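Long-range contacts in L-amino acid deaminase (Proteus vulgaris, PDB 5I39), which binds FAD and probably catalyses the oxidative deamination of L-amino acids as a membrane-associated flavoprotein of the DAO family: residues 54-59 against 386-391; 260-265 against 343-348; 85-90 against 132-137. One frame throughout, in Å; residues are numbered along the deposited sequence. Where two conformers were deposited one is given.

Interaction 1: 54-59 against 386-391; sequences INLVER and LTADLL
The guanidinium of R59 has the CB methyl of A388 over one face, 3.4 Å above its plane and offset toward the rim, while D389 OD1 lies at its edge, in the plane. The two helices brought together here belong to the FAD-binding, Rossmann-type part of the fold: 47-58 follows the first strand and its GxGxxG-like turn, and 376-392 comes near the end of the chain. Their short segments cross at -54°, with axes 9.7 Å apart; the backbones come nearest at L56 and A388, where the CB of A388 points toward helix 47-58. R59 runs extended from CG to NE, with CG anti to the carbonyl carbon (chi1 -57°), which carries the guanidinium to D389. It meets D389 end-on in a salt bridge, NH1 and NH2 both reaching OD1, NH2 at 2.9 Å. The two planes are 57° apart; NH2 meets OD1 from above the carboxylate plane, and NH1 nearly along the C-O axis. On its NE side the guanidinium grips N55 OD1 side-on, NE and NH2 both donating to that oxygen, somewhat tilted from the guanidinium plane, which fixes its rotation. D389 OD2 is held by the backbone N of V397. Beside this polar group L56 and L391 cross at about a right angle, and L56 CD2 touches both A388 CB at 3.6 Å and L391 CD2 at 4.1 Å.

Interaction 2: 260-265 against 343-348; sequences YQSQQL and QWSGAM. With FAD (flavin-adenine dinucleotide), chain B; EDO (1,2-ethanediol), chain K.
Strands 260-265 and 343-348 run antiparallel, their short axes 151° apart, and are laced by paired backbone bonds at Q261-G346 and Q263-W344, the shortest from Q263 N to W344 O at 2.8 Å. One face carries Y260, S262 and Q264 paired with A347, S345 and Q343. There Y260 CE1 rests on A347 CB at 3.5 Å, and at the far end the Q264 and Q343 side chains lie side by side, pointing the same way. Q264 NE2 donates to Q343 OE1 in an almost straight bond (2.9 Å, 173°), and its second partner is L321 O of helix 318-331, which packs on the S262, Q264 and Q343 end of this face. The pair forms part of the large mixed sheet that flanks the flavin in this DAO-family fold, and its other face lines the FAD pocket. On that face G346, without a side chain, lets the flavin methyl C8M come to 3.8 Å from its C. M348, a selenomethionine in the crystal, brings CG to 3.5 Å from FAD C8M and lays its CE against Q261 CB at 3.6 Å. Q261 NE2 approaches FAD C6 at 3.5 Å. Farther along, W344 adopts the crowded chi1 of 69°, which folds its indole back over the neighbouring strand: Q263 CB sits over the six-membered ring, 3.6 Å from its centroid, and L265 CB meets the ring edge. W344 NE1 donates to R78 O.

Interaction 3: 85-90 against 132-137; sequences SYKMPD and VNVRKW
W137 reaches across to the 85-88 turn because its CG stands anti to the backbone N (chi1 -175°), which carries the indole out from helix 128-143; Y86, whose CG is likewise anti to its own N, sends its ring back toward that helix although its CB sets off away from it. The receiving element is a type II beta turn from S85 to M88, closed by the backbone bond from M88 N to S85 O and lying in the loop between strand 82-83 and helix 90-103. K87 holds the third position with a positive phi, as this turn type requires. The backbone of the turn spreads over one face of the indole: K87 N lies above the rim, 3.3 Å from W137 CZ2, with the carbonyl carbon of Y86 on the same face. The CA of K87 makes a CH-pi contact with the five-membered ring of W137, 3.6 Å from its centroid. S85 O comes obliquely to the benzo end, 3.2 Å from W137 CZ2. Beyond the ring, the long arm of K87 passes V134 and extends along the helix to D130, one turn before the valine, where NZ forms a salt bridge with D130 OD1. The phenol of Y86 also reaches V134, with OH 3.6 Å from V134 CB, while its ring meets the W137 six-membered ring obliquely, the planes 65° apart. F93 of helix 90-103 also packs on W137, and I155 of strand 153-156 on V134, which ties the helix to both neighbours. Indole edge and turn are joined by one hydrogen bond: W137 NE1 donates to M88 O at 2.8 Å, with the acceptor in the ring plane but the donor lying 47° out of the carbonyl plane.

Along the chain, 85-90/132-137 and 260-265/343-348 follow one another inside the long loop closed by interaction 1. No two contacts share a helix or strand, and none touch: interactions 1 and 2 lie on opposite sides of the chain's centre, about 17 Å apart at their nearest atoms, and interaction 3 comes within about 11 Å of each. All three are partly buried, but interaction 2 lies nearest the centre of the chain, has the most buried residues and is the one that meets FAD directly. Its chemistry is mainly backbone pairing, whereas interaction 1 couples two helices through a charged grip beside a small apolar patch, and interaction 3 lays an aromatic helix side chain against a turn.

Interaction 1: 54-59 against 386-391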
loop_
_atom_site.group_PDB
_atom_site.type_symbol
_atom_site.label_atom_id
_atom_site.label_comp_id
_atom_site.label_asym_id
_atom_site.label_seq_id
_atom_site.Cartn_x
_atom_site.Cartn_y
_atom_site.Cartn_z
ATOM N N ILE A 54 -11.451 1.391 -10.220
ATOM C CA ILE A 54 -12.721 1.471 -9.500
ATOM C C ILE A 54 -13.245 2.910 -9.470
ATOM O O ILE A 54 -14.425 3.160 -9.731
ATOM C CB ILE A 54 -12.573 0.931 -8.063
ATOM C CG1 ILE A 54 -12.398 -0.593 -8.090
ATOM C CG2 ILE A 54 -13.779 1.295 -7.201
ATOM C CD1 ILE A 54 -11.809 -1.172 -6.820
ATOM N N ASN A 55 -12.361 3.847 -9.141
ATOM C CA ASN A 55 -12.736 5.251 -9.073
ATOM C C ASN A 55 -13.254 5.770 -10.423
ATOM O O ASN A 55 -14.252 6.487 -10.480
ATOM C CB ASN A 55 -11.543 6.068 -8.583
ATOM C CG ASN A 55 -11.912 7.494 -8.229
ATOM O OD1 ASN A 55 -12.031 8.343 -9.103
ATOM N ND2 ASN A 55 -12.082 7.766 -6.941
ATOM N N LEU A 56 -12.584 5.378 -11.502
ATOM C CA LEU A 56 -12.993 5.794 -12.844
ATOM C C LEU A 56 -14.335 5.208 -13.283
ATOM O O LEU A 56 -15.140 5.913 -13.892
ATOM C CB LEU A 56 -11.900 5.438 -13.843
ATOM C CG LEU A 56 -10.624 6.264 -13.678
ATOM C CD1 LEU A 56 -9.463 5.575 -14.371
ATOM C CD2 LEU A 56 -10.795 7.680 -14.214
ATOM N N VAL A 57 -14.593 3.941 -12.965
ATOM C CA VAL A 57 -15.880 3.328 -13.306
ATOM C C VAL A 57 -17.028 4.030 -12.571
ATOM O O VAL A 57 -18.105 4.220 -13.137
ATOM C CB VAL A 57 -15.882 1.804 -13.049
ATOM C CG1 VAL A 57 -17.287 1.219 -13.128
ATOM C CG2 VAL A 57 -14.971 1.108 -14.045
ATOM N N GLU A 58 -16.799 4.453 -11.333
ATOM C CA GLU A 58 -17.805 5.231 -10.603
ATOM C C GLU A 58 -18.157 6.556 -11.280
ATOM O O GLU A 58 -19.257 7.065 -11.093
ATOM C CB GLU A 58 -17.339 5.499 -9.182
ATOM C CG GLU A 58 -17.331 4.253 -8.321
ATOM C CD GLU A 58 -16.667 4.455 -6.979
ATOM O OE1 GLU A 58 -15.973 5.477 -6.787
ATOM O OE2 GLU A 58 -16.834 3.572 -6.112
ATOM N N ARG A 59 -17.218 7.103 -12.057
ATOM C CA ARG A 59 -17.439 8.309 -12.857
ATOM C C ARG A 59 -18.076 8.047 -14.231
ATOM O O ARG A 59 -18.228 8.974 -15.024
ATOM C CB ARG A 59 -16.118 9.059 -13.034
ATOM C CG ARG A 59 -15.460 9.434 -11.726
ATOM C CD ARG A 59 -14.207 10.253 -11.953
ATOM N NE ARG A 59 -13.389 10.303 -10.739
ATOM C CZ ARG A 59 -12.665 11.342 -10.310
ATOM N NH1 ARG A 59 -12.638 12.509 -10.960
ATOM N NH2 ARG A 59 -11.959 11.213 -9.193
ATOM N N LEU A 386 -7.174 11.094 -6.714
ATOM C CA LEU A 386 -6.312 12.150 -7.239
ATOM C C LEU A 386 -5.852 11.851 -8.666
ATOM O O LEU A 386 -5.829 12.748 -9.505
ATOM C CB LEU A 386 -5.105 12.387 -6.328
ATOM C CG LEU A 386 -4.156 13.511 -6.774
ATOM C CD1 LEU A 386 -4.862 14.858 -6.926
ATOM C CD2 LEU A 386 -3.007 13.619 -5.790
ATOM N N THR A 387 -5.495 10.599 -8.931
ATOM C CA THR A 387 -5.062 10.193 -10.264
ATOM C C THR A 387 -6.169 10.439 -11.284
ATOM O O THR A 387 -5.923 10.989 -12.358
ATOM C CB THR A 387 -4.649 8.716 -10.268
ATOM O OG1 THR A 387 -3.525 8.541 -9.400
ATOM C CG2 THR A 387 -4.260 8.252 -11.653
ATOM N N ALA A 388 -7.386 10.031 -10.943
ATOM C CA ALA A 388 -8.537 10.266 -11.809
ATOM C C ALA A 388 -8.812 11.763 -11.989
ATOM O O ALA A 388 -9.093 12.207 -13.104
ATOM C CB ALA A 388 -9.761 9.544 -11.271
ATOM N N ASP A 389 -8.708 12.539 -10.909
ATOM C CA ASP A 389 -8.881 13.995 -10.989
ATOM C C ASP A 389 -7.883 14.605 -11.973
ATOM O O ASP A 389 -8.250 15.427 -12.815
ATOM C CB ASP A 389 -8.680 14.669 -9.625
ATOM C CG ASP A 389 -9.754 14.320 -8.605
ATOM O OD1 ASP A 389 -10.838 13.837 -8.986
ATOM O OD2 ASP A 389 -9.493 14.555 -7.406
ATOM N N LEU A 390 -6.621 14.201 -11.863
ATOM C CA LEU A 390 -5.578 14.713 -12.754
ATOM C C LEU A 390 -5.815 14.300 -14.199
ATOM O O LEU A 390 -5.675 15.116 -15.109
ATOM C CB LEU A 390 -4.196 14.253 -12.296
ATOM C CG LEU A 390 -3.699 14.838 -10.972
ATOM C CD1 LEU A 390 -2.383 14.184 -10.589
ATOM C CD2 LEU A 390 -3.534 16.345 -11.039
ATOM N N LEU A 391 -6.201 13.044 -14.408
ATOM C CA LEU A 391 -6.502 12.551 -15.752
ATOM C C LEU A 391 -7.611 13.364 -16.414
ATOM O O LEU A 391 -7.523 13.710 -17.590
ATOM C CB LEU A 391 -6.917 11.079 -15.691
ATOM C CG LEU A 391 -7.284 10.397 -17.017
ATOM C CD1 LEU A 391 -6.087 10.327 -17.956
ATOM C CD2 LEU A 391 -7.852 9.012 -16.754
#

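Interaction 2: 260-265 against 343-348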
loop_
_atom_site.group_PDB
_atom_site.type_symbol
_atom_site.label_atom_id
_atom_site.label_comp_id
_atom_site.label_asym_id
_atom_site.label_seq_id
_atom_site.Cartn_x
_atom_site.Cartn_y
_atom_site.Cartn_z
ATOM N N TYR A 260 14.398 -2.664 -0.966
ATOM C CA TYR A 260 13.998 -4.042 -0.707
ATOM C C TYR A 260 13.741 -4.233 0.775
ATOM O O TYR A 260 14.386 -3.603 1.614
ATOM C CB TYR A 260 15.073 -5.013 -1.200
ATOM C CG TYR A 260 15.322 -4.894 -2.683
ATOM C CD1 TYR A 260 14.564 -5.630 -3.593
ATOM C CD2 TYR A 260 16.290 -4.022 -3.185
ATOM C CE1 TYR A 260 14.770 -5.515 -4.958
ATOM C CE2 TYR A 260 16.504 -3.902 -4.553
ATOM C CZ TYR A 260 15.741 -4.653 -5.433
ATOM O OH TYR A 260 15.936 -4.548 -6.789
ATOM N N GLN A 261 12.790 -5.103 1.088
ATOM C CA GLN A 261 12.380 -5.342 2.467
ATOM C C GLN A 261 11.911 -6.782 2.615
ATOM O O GLN A 261 11.237 -7.312 1.729
ATOM C CB GLN A 261 11.269 -4.355 2.832
ATOM C CG GLN A 261 10.811 -4.365 4.276
ATOM C CD GLN A 261 10.026 -3.106 4.621
ATOM O OE1 GLN A 261 10.582 -2.015 4.661
ATOM N NE2 GLN A 261 8.733 -3.245 4.847
ATOM N N SER A 262 12.307 -7.405 3.728
ATOM C CA SER A 262 11.904 -8.775 4.047
ATOM C C SER A 262 10.691 -8.781 4.969
ATOM O O SER A 262 10.448 -7.818 5.704
ATOM C CB SER A 262 13.057 -9.541 4.698
ATOM O OG SER A 262 14.067 -9.836 3.751
ATOM N N GLN A 263 9.936 -9.876 4.913
ATOM C CA GLN A 263 8.718 -10.059 5.698
ATOM C C GLN A 263 8.609 -11.497 6.160
ATOM O O GLN A 263 9.071 -12.417 5.477
ATOM C CB GLN A 263 7.486 -9.731 4.857
ATOM C CG GLN A 263 7.396 -8.303 4.364
ATOM C CD GLN A 263 7.333 -7.276 5.478
ATOM O OE1 GLN A 263 6.919 -7.554 6.605
ATOM N NE2 GLN A 263 7.747 -6.081 5.169
ATOM N N GLN A 264 7.983 -11.678 7.318
ATOM C CA GLN A 264 7.741 -12.993 7.898
ATOM C C GLN A 264 6.309 -13.073 8.401
ATOM O O GLN A 264 5.691 -12.052 8.716
ATOM C CB GLN A 264 8.696 -13.246 9.061
ATOM C CG GLN A 264 10.160 -13.216 8.665
ATOM C CD GLN A 264 11.083 -13.113 9.859
ATOM O OE1 GLN A 264 10.952 -12.203 10.676
ATOM N NE2 GLN A 264 12.036 -14.029 9.957
ATOM N N LEU A 265 5.784 -14.292 8.460
ATOM C CA LEU A 265 4.462 -14.552 9.008
ATOM C C LEU A 265 4.587 -15.737 9.946
ATOM O O LEU A 265 5.101 -16.783 9.546
ATOM C CB LEU A 265 3.453 -14.850 7.895
ATOM C CG LEU A 265 2.005 -15.100 8.342
ATOM C CD1 LEU A 265 1.395 -13.852 8.957
ATOM C CD2 LEU A 265 1.146 -15.585 7.184
ATOM N N GLN A 343 8.074 -16.682 4.778
ATOM C CA GLN A 343 9.151 -15.714 4.814
ATOM C C GLN A 343 9.425 -15.327 3.367
ATOM O O GLN A 343 9.608 -16.200 2.522
ATOM C CB GLN A 343 10.367 -16.376 5.458
ATOM C CG GLN A 343 11.612 -15.523 5.601
ATOM C CD GLN A 343 12.559 -16.106 6.639
ATOM O OE1 GLN A 343 12.331 -15.953 7.835
ATOM N NE2 GLN A 343 13.611 -16.789 6.190
ATOM N N TRP A 344 9.421 -14.034 3.072
ATOM C CA TRP A 344 9.566 -13.562 1.701
ATOM C C TRP A 344 10.162 -12.168 1.692
ATOM O O TRP A 344 10.415 -11.580 2.749
ATOM C CB TRP A 344 8.207 -13.586 0.986
ATOM C CG TRP A 344 7.223 -12.569 1.494
ATOM C CD1 TRP A 344 6.970 -11.343 0.954
ATOM C CD2 TRP A 344 6.361 -12.691 2.631
ATOM N NE1 TRP A 344 6.014 -10.690 1.688
ATOM C CE2 TRP A 344 5.610 -11.499 2.716
ATOM C CE3 TRP A 344 6.148 -13.694 3.590
ATOM C CZ2 TRP A 344 4.666 -11.273 3.726
ATOM C CZ3 TRP A 344 5.205 -13.471 4.598
ATOM C CH2 TRP A 344 4.477 -12.266 4.656
ATOM N N SER A 345 10.396 -11.655 0.491
ATOM C CA SER A 345 10.936 -10.313 0.275
ATOM C C SER A 345 10.154 -9.596 -0.815
ATOM O O SER A 345 9.580 -10.239 -1.695
ATOM C CB SER A 345 12.408 -10.398 -0.126
ATOM O OG SER A 345 13.172 -10.956 0.915
ATOM N N GLY A 346 10.154 -8.269 -0.763
ATOM C CA GLY A 346 9.487 -7.455 -1.762
ATOM C C GLY A 346 10.357 -6.314 -2.234
ATOM O O GLY A 346 11.158 -5.784 -1.470
ATOM N N ALA A 347 10.180 -5.947 -3.500
ATOM C CA ALA A 347 10.891 -4.843 -4.135
ATOM C C ALA A 347 9.975 -3.630 -4.249
ATOM O O ALA A 347 8.847 -3.745 -4.731
ATOM C CB ALA A 347 11.358 -5.261 -5.521
HETATM N N MSE A 348 10.481 -2.478 -3.816
HETATM C CA MSE A 348 9.808 -1.180 -3.960
HETATM C C MSE A 348 10.627 -0.289 -4.848
HETATM O O MSE A 348 11.775 -0.590 -5.173
HETATM C CB MSE A 348 9.666 -0.481 -2.603
HETATM C CG MSE A 348 8.793 -1.271 -1.648
HETATM SE SE MSE A 348 8.535 -0.386 0.086
HETATM C CE MSE A 348 9.704 -1.689 0.970
HETATM P PA FAD B . 2.326 -3.427 -7.669
HETATM O O1A FAD B . 3.755 -3.975 -7.753
HETATM O O2A FAD B . 1.448 -4.131 -6.652
HETATM O O5B FAD B . 1.563 -3.555 -9.058
HETATM C C5B FAD B . 2.093 -3.064 -10.280
HETATM C C4B FAD B . 1.659 -4.058 -11.341
HETATM O O4B FAD B . 2.018 -3.538 -12.637
HETATM C C3B FAD B . 2.370 -5.404 -11.189
HETATM O O3B FAD B . 1.409 -6.433 -10.955
HETATM C C2B FAD B . 3.129 -5.539 -12.518
HETATM O O2B FAD B . 3.238 -6.898 -12.981
HETATM C C1B FAD B . 2.329 -4.648 -13.451
HETATM N N9A FAD B . 3.057 -4.124 -14.610
HETATM C C8A FAD B . 4.218 -3.499 -14.601
HETATM N N7A FAD B . 4.580 -3.091 -15.835
HETATM C C5A FAD B . 3.596 -3.493 -16.628
HETATM C C6A FAD B . 3.316 -3.412 -18.059
HETATM N N6A FAD B . 4.191 -2.812 -18.892
HETATM N N1A FAD B . 2.168 -3.942 -18.525
HETATM C C2A FAD B . 1.280 -4.521 -17.707
HETATM N N3A FAD B . 1.472 -4.656 -16.390
HETATM C C4A FAD B . 2.585 -4.160 -15.835
HETATM N N1 FAD B . 2.327 -0.090 2.089
HETATM C C2 FAD B . 1.547 0.189 3.138
HETATM O O2 FAD B . 0.662 1.051 2.992
HETATM N N3 FAD B . 1.721 -0.442 4.324
HETATM C C4 FAD B . 2.671 -1.353 4.561
HETATM O O4 FAD B . 2.763 -1.906 5.648
HETATM C C4X FAD B . 3.588 -1.703 3.467
HETATM N N5 FAD B . 4.624 -2.573 3.607
HETATM C C5X FAD B . 5.304 -2.980 2.530
HETATM C C6 FAD B . 6.222 -4.030 2.606
HETATM C C7 FAD B . 6.893 -4.506 1.484
HETATM C C7M FAD B . 7.842 -5.679 1.589
HETATM C C8 FAD B . 6.651 -3.880 0.176
HETATM C C8M FAD B . 7.324 -4.380 -1.080
HETATM C C9 FAD B . 5.751 -2.816 0.101
HETATM C C9A FAD B . 5.076 -2.341 1.220
HETATM N N10 FAD B . 4.175 -1.272 1.142
HETATM C C10 FAD B . 3.319 -0.992 2.204
HETATM C "C1'" FAD B . 3.971 -0.551 -0.098
HETATM C "C2'" FAD B . 2.862 -1.079 -0.937
HETATM O "O2'" FAD B . 2.901 -2.502 -0.911
HETATM C "C3'" FAD B . 3.066 -0.533 -2.347
HETATM O "O3'" FAD B . 3.268 0.905 -2.331
HETATM C "C4'" FAD B . 1.903 -0.815 -3.268
HETATM O "O4'" FAD B . 1.559 -2.212 -3.218
HETATM C "C5'" FAD B . 2.273 -0.427 -4.689
HETATM O "O5'" FAD B . 1.155 -0.774 -5.507
HETATM P P FAD B . 1.322 -0.710 -7.117
HETATM O O1P FAD B . -0.014 -1.057 -7.700
HETATM O O2P FAD B . 2.009 0.583 -7.500
HETATM O O3P FAD B . 2.448 -1.843 -7.414
HETATM C C1 EDO K . 6.683 0.169 3.856
HETATM O O1 EDO K . 5.438 0.696 4.330
HETATM C C2 EDO K . 7.781 1.225 3.961
HETATM O O2 EDO K . 9.079 0.625 3.823
#

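Interaction 3: 85-90 against 132-137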
loop_
_atom_site.group_PDB
_atom_site.type_symbol
_atom_site.label_atom_id
_atom_site.label_comp_id
_atom_site.label_asym_id
_atom_site.label_seq_id
_atom_site.Cartn_x
_atom_site.Cartn_y
_atom_site.Cartn_z
ATOM N N SER A 85 -0.452 7.018 9.663
ATOM C CA SER A 85 -0.015 8.387 9.391
ATOM C C SER A 85 1.176 8.814 10.251
ATOM O O SER A 85 1.680 9.920 10.066
ATOM C CB SER A 85 -1.166 9.365 9.612
ATOM O OG SER A 85 -1.562 9.382 10.972
ATOM N N TYR A 86 1.642 7.940 11.147
ATOM C CA TYR A 86 2.678 8.288 12.131
ATOM C C TYR A 86 3.940 8.831 11.463
ATOM O O TYR A 86 4.480 8.193 10.563
ATOM C CB TYR A 86 3.042 7.061 12.978
ATOM C CG TYR A 86 3.633 7.369 14.338
ATOM C CD1 TYR A 86 2.898 8.070 15.286
ATOM C CD2 TYR A 86 4.894 6.891 14.710
ATOM C CE1 TYR A 86 3.415 8.332 16.544
ATOM C CE2 TYR A 86 5.415 7.148 15.969
ATOM C CZ TYR A 86 4.673 7.869 16.877
ATOM O OH TYR A 86 5.170 8.114 18.122
ATOM N N LYS A 87 4.372 10.010 11.923
ATOM C CA LYS A 87 5.565 10.719 11.428
ATOM C C LYS A 87 5.486 11.188 9.969
ATOM O O LYS A 87 6.481 11.655 9.421
ATOM C CB LYS A 87 6.848 9.891 11.640
ATOM C CG LYS A 87 7.269 9.718 13.086
ATOM C CD LYS A 87 8.615 9.013 13.151
ATOM C CE LYS A 87 9.220 9.045 14.540
ATOM N NZ LYS A 87 10.557 8.395 14.584
HETATM N N MSE A 88 4.320 11.104 9.331
HETATM C CA MSE A 88 4.248 11.519 7.927
HETATM C C MSE A 88 4.441 13.016 7.843
HETATM O O MSE A 88 3.870 13.763 8.641
HETATM C CB MSE A 88 2.936 11.149 7.247
HETATM C CG MSE A 88 2.756 9.641 7.065
HETATM SE SE MSE A 88 4.079 8.847 5.854
HETATM C CE MSE A 88 4.602 7.367 7.039
ATOM N N PRO A 89 5.236 13.479 6.879
ATOM C CA PRO A 89 5.390 14.916 6.683
ATOM C C PRO A 89 4.120 15.531 6.109
ATOM O O PRO A 89 3.212 14.810 5.676
ATOM C CB PRO A 89 6.546 15.007 5.686
ATOM C CG PRO A 89 6.426 13.768 4.882
ATOM C CD PRO A 89 5.996 12.720 5.868
ATOM N N ASP A 90 4.060 16.856 6.085
ATOM C CA ASP A 90 2.878 17.551 5.588
ATOM C C ASP A 90 2.513 17.155 4.153
ATOM O O ASP A 90 1.343 17.164 3.791
ATOM C CB ASP A 90 3.065 19.067 5.681
ATOM C CG ASP A 90 1.766 19.825 5.482
ATOM O OD1 ASP A 90 0.788 19.514 6.196
ATOM O OD2 ASP A 90 1.722 20.725 4.616
ATOM N N VAL A 132 11.251 13.640 21.804
ATOM C CA VAL A 132 11.054 15.071 21.525
ATOM C C VAL A 132 10.449 15.244 20.129
ATOM O O VAL A 132 9.481 15.981 19.948
ATOM C CB VAL A 132 12.373 15.881 21.641
ATOM C CG1 VAL A 132 12.209 17.299 21.105
ATOM C CG2 VAL A 132 12.844 15.935 23.087
ATOM N N ASN A 133 11.025 14.556 19.149
ATOM C CA ASN A 133 10.584 14.696 17.767
ATOM C C ASN A 133 9.155 14.221 17.542
ATOM O O ASN A 133 8.382 14.907 16.874
ATOM C CB ASN A 133 11.550 13.982 16.821
ATOM C CG ASN A 133 12.922 14.630 16.795
ATOM O OD1 ASN A 133 13.089 15.780 17.204
ATOM N ND2 ASN A 133 13.913 13.891 16.322
ATOM N N VAL A 134 8.789 13.076 18.111
ATOM C CA VAL A 134 7.413 12.576 17.950
ATOM C C VAL A 134 6.411 13.479 18.680
ATOM O O VAL A 134 5.332 13.748 18.162
ATOM C CB VAL A 134 7.227 11.075 18.315
ATOM C CG1 VAL A 134 8.087 10.209 17.417
ATOM C CG2 VAL A 134 7.510 10.772 19.775
ATOM N N ARG A 135 6.771 13.958 19.869
ATOM C CA ARG A 135 5.895 14.880 20.594
ATOM C C ARG A 135 5.642 16.160 19.801
ATOM O O ARG A 135 4.495 16.608 19.699
ATOM C CB ARG A 135 6.440 15.192 21.983
ATOM C CG ARG A 135 6.085 14.129 23.000
ATOM C CD ARG A 135 6.760 14.367 24.330
ATOM N NE ARG A 135 6.034 13.724 25.426
ATOM C CZ ARG A 135 6.575 13.313 26.573
ATOM N NH1 ARG A 135 7.881 13.429 26.800
ATOM N NH2 ARG A 135 5.798 12.769 27.504
ATOM N N LYS A 136 6.694 16.718 19.206
ATOM C CA LYS A 136 6.536 17.904 18.362
ATOM C C LYS A 136 5.637 17.606 17.160
ATOM O O LYS A 136 4.781 18.414 16.807
ATOM C CB LYS A 136 7.887 18.440 17.879
ATOM C CG LYS A 136 7.771 19.772 17.149
ATOM C CD LYS A 136 9.093 20.271 16.600
ATOM C CE LYS A 136 8.899 21.598 15.887
ATOM N NZ LYS A 136 10.162 22.125 15.306
ATOM N N TRP A 137 5.853 16.454 16.531
ATOM C CA TRP A 137 5.060 16.036 15.379
ATOM C C TRP A 137 3.565 15.964 15.725
ATOM O O TRP A 137 2.728 16.491 14.991
ATOM C CB TRP A 137 5.586 14.698 14.830
ATOM C CG TRP A 137 4.890 14.271 13.586
ATOM C CD1 TRP A 137 5.214 14.611 12.306
ATOM C CD2 TRP A 137 3.723 13.453 13.503
ATOM N NE1 TRP A 137 4.320 14.050 11.427
ATOM C CE2 TRP A 137 3.394 13.333 12.136
ATOM C CE3 TRP A 137 2.931 12.792 14.450
ATOM C CZ2 TRP A 137 2.299 12.588 11.693
ATOM C CZ3 TRP A 137 1.840 12.052 14.010
ATOM C CH2 TRP A 137 1.534 11.961 12.642
#